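Local structure of peptidyl-prolyl cis-trans isomerase cyclophilin-type (Toxoplasma gondii, 3BO7) at residues H49-N54 with I121-C126. The protein probably speeds protein folding by catalysing cis-trans isomerisation of peptide bonds that precede proline, and binds the immunosuppressant cyclosporin A. Sequence-based numbering, arbitrary orientation. Where two conformers were deposited one is given.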
# COMPACT_ATOMS: atom_id res chain seq x y z
N HIS A 49 5.98 -7.54 3.74
CA HIS A 49 6.89 -7.98 4.81
C HIS A 49 6.24 -8.14 6.17
O HIS A 49 6.87 -8.59 7.11
CB HIS A 49 8.05 -6.99 4.94
CG HIS A 49 7.65 -5.69 5.56
ND1 HIS A 49 7.13 -4.65 4.83
CD2 HIS A 49 7.68 -5.28 6.85
CE1 HIS A 49 6.86 -3.64 5.64
NE2 HIS A 49 7.18 -4.00 6.87
N ARG A 50 4.99 -7.72 6.29
CA ARG A 50 4.27 -7.88 7.54
C ARG A 50 2.81 -8.25 7.23
O ARG A 50 2.12 -7.55 6.49
CB ARG A 50 4.37 -6.63 8.41
CG ARG A 50 3.61 -6.71 9.73
CD ARG A 50 4.04 -5.64 10.73
NE ARG A 50 3.07 -5.50 11.81
CZ ARG A 50 2.11 -4.57 11.86
NH1 ARG A 50 1.99 -3.68 10.89
NH2 ARG A 50 1.26 -4.54 12.88
N CYS A 51 2.37 -9.37 7.80
CA CYS A 51 1.09 -9.97 7.44
C CYS A 51 0.43 -10.55 8.69
O CYS A 51 0.94 -11.50 9.29
CB CYS A 51 1.29 -11.07 6.38
SG CYS A 51 -0.22 -11.88 5.79
N ILE A 52 -0.69 -9.94 9.08
CA ILE A 52 -1.43 -10.37 10.26
C ILE A 52 -2.86 -10.76 9.90
O ILE A 52 -3.67 -9.91 9.51
CB ILE A 52 -1.37 -9.30 11.39
CG1 ILE A 52 0.09 -9.05 11.80
CG2 ILE A 52 -2.23 -9.73 12.59
CD1 ILE A 52 0.34 -7.86 12.70
N ARG A 53 -3.14 -12.06 10.02
CA ARG A 53 -4.47 -12.64 9.81
C ARG A 53 -5.53 -11.78 10.50
O ARG A 53 -5.33 -11.35 11.64
CB ARG A 53 -4.52 -14.07 10.36
CG ARG A 53 -5.88 -14.78 10.25
CD ARG A 53 -5.88 -16.08 11.06
NE ARG A 53 -7.16 -16.79 11.00
CZ ARG A 53 -8.07 -16.79 11.97
NH1 ARG A 53 -7.86 -16.11 13.10
NH2 ARG A 53 -9.20 -17.47 11.82
N ASN A 54 -6.64 -11.55 9.80
CA ASN A 54 -7.76 -10.75 10.33
C ASN A 54 -7.46 -9.26 10.58
O ASN A 54 -8.18 -8.58 11.31
CB ASN A 54 -8.33 -11.38 11.61
CG ASN A 54 -9.13 -12.63 11.33
OD1 ASN A 54 -9.03 -13.61 12.07
ND2 ASN A 54 -9.92 -12.60 10.26
N ILE A 121 -2.95 -3.14 2.99
CA ILE A 121 -4.28 -3.47 2.50
C ILE A 121 -4.98 -4.28 3.58
O ILE A 121 -4.43 -5.26 4.10
CB ILE A 121 -4.24 -4.21 1.14
CG1 ILE A 121 -3.35 -3.44 0.16
CG2 ILE A 121 -5.64 -4.37 0.58
CD1 ILE A 121 -3.05 -4.15 -1.14
N THR A 122 -6.19 -3.86 3.93
CA THR A 122 -6.92 -4.50 5.02
C THR A 122 -7.44 -5.88 4.63
O THR A 122 -7.82 -6.10 3.48
CB THR A 122 -8.11 -3.64 5.51
OG1 THR A 122 -9.18 -3.68 4.55
CG2 THR A 122 -7.67 -2.20 5.76
N PHE A 123 -7.44 -6.80 5.59
CA PHE A 123 -8.17 -8.06 5.48
C PHE A 123 -9.58 -7.90 6.06
O PHE A 123 -10.52 -8.57 5.61
CB PHE A 123 -7.41 -9.20 6.18
CG PHE A 123 -6.08 -9.55 5.53
CD1 PHE A 123 -5.96 -9.70 4.15
CD2 PHE A 123 -4.96 -9.77 6.31
CE1 PHE A 123 -4.74 -10.04 3.56
CE2 PHE A 123 -3.74 -10.11 5.74
CZ PHE A 123 -3.63 -10.24 4.36
N LYS A 124 -9.70 -7.04 7.07
CA LYS A 124 -11.00 -6.71 7.66
C LYS A 124 -10.97 -5.33 8.30
O LYS A 124 -9.94 -4.67 8.31
CB LYS A 124 -11.44 -7.77 8.68
CG LYS A 124 -12.92 -7.67 9.10
CD LYS A 124 -13.88 -7.53 7.89
CE LYS A 124 -15.21 -6.92 8.29
NZ LYS A 124 -16.09 -6.69 7.11
N SER A 125 -12.13 -4.88 8.78
CA SER A 125 -12.26 -3.59 9.42
C SER A 125 -11.23 -3.37 10.52
O SER A 125 -10.89 -4.29 11.27
CB SER A 125 -13.66 -3.43 9.98
OG SER A 125 -14.58 -3.40 8.91
N CYS A 126 -10.73 -2.14 10.58
CA CYS A 126 -9.78 -1.69 11.60
C CYS A 126 -9.94 -0.18 11.71
O CYS A 126 -9.01 0.58 11.46
CB CYS A 126 -8.33 -2.07 11.23
SG CYS A 126 -7.89 -1.82 9.49
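Phe123 turns its ring edge toward Cys51 and the backbone of Ile52 in the antiparallel beta barrel of a cyclophilin. The strand of Cys51, 48-52, and strand 119-122 are not direct neighbours. Strand 56-59 lies between them, and Ile57 on it touches both Phe123 and Cys51. Phe123 follows directly after the end of strand 119-122. Its CG sits anti to the carbonyl carbon (chi1 -65°), and the side chain reaches across toward 49-54. The sulfur of Cys51 comes in near the ring plane, 3.9 Å from SG to Phe123 CE2. Cys51 SG is 5.1 Å from the Phe123 ring centroid, an edge-on sulfur-aromatic contact. The sulfur stands 80° off the ring normal. Beside it, the carbonyl oxygen of Ile52 lies in the ring plane, where the slightly positive C-H edge would suit it. Leu146 of helix 143-149 and Glu150 also touch Phe123, and Glu150 OE1 accepts a hydrogen bond from Asn54 N. Arg50, on the same strand as Cys51, hydrogen-bonds through NH2 to the backbone of the bound peptide. Toward the surface the contact is looser. The Asn54 side chain leaves its CA away from 121-126, and its backbone makes the contact: Asn54 O lies 4.3 Å from Lys124 CB. The tightest approach is at the ring edge, where Ile52 O lies 3.5 Å from Phe123 CD2.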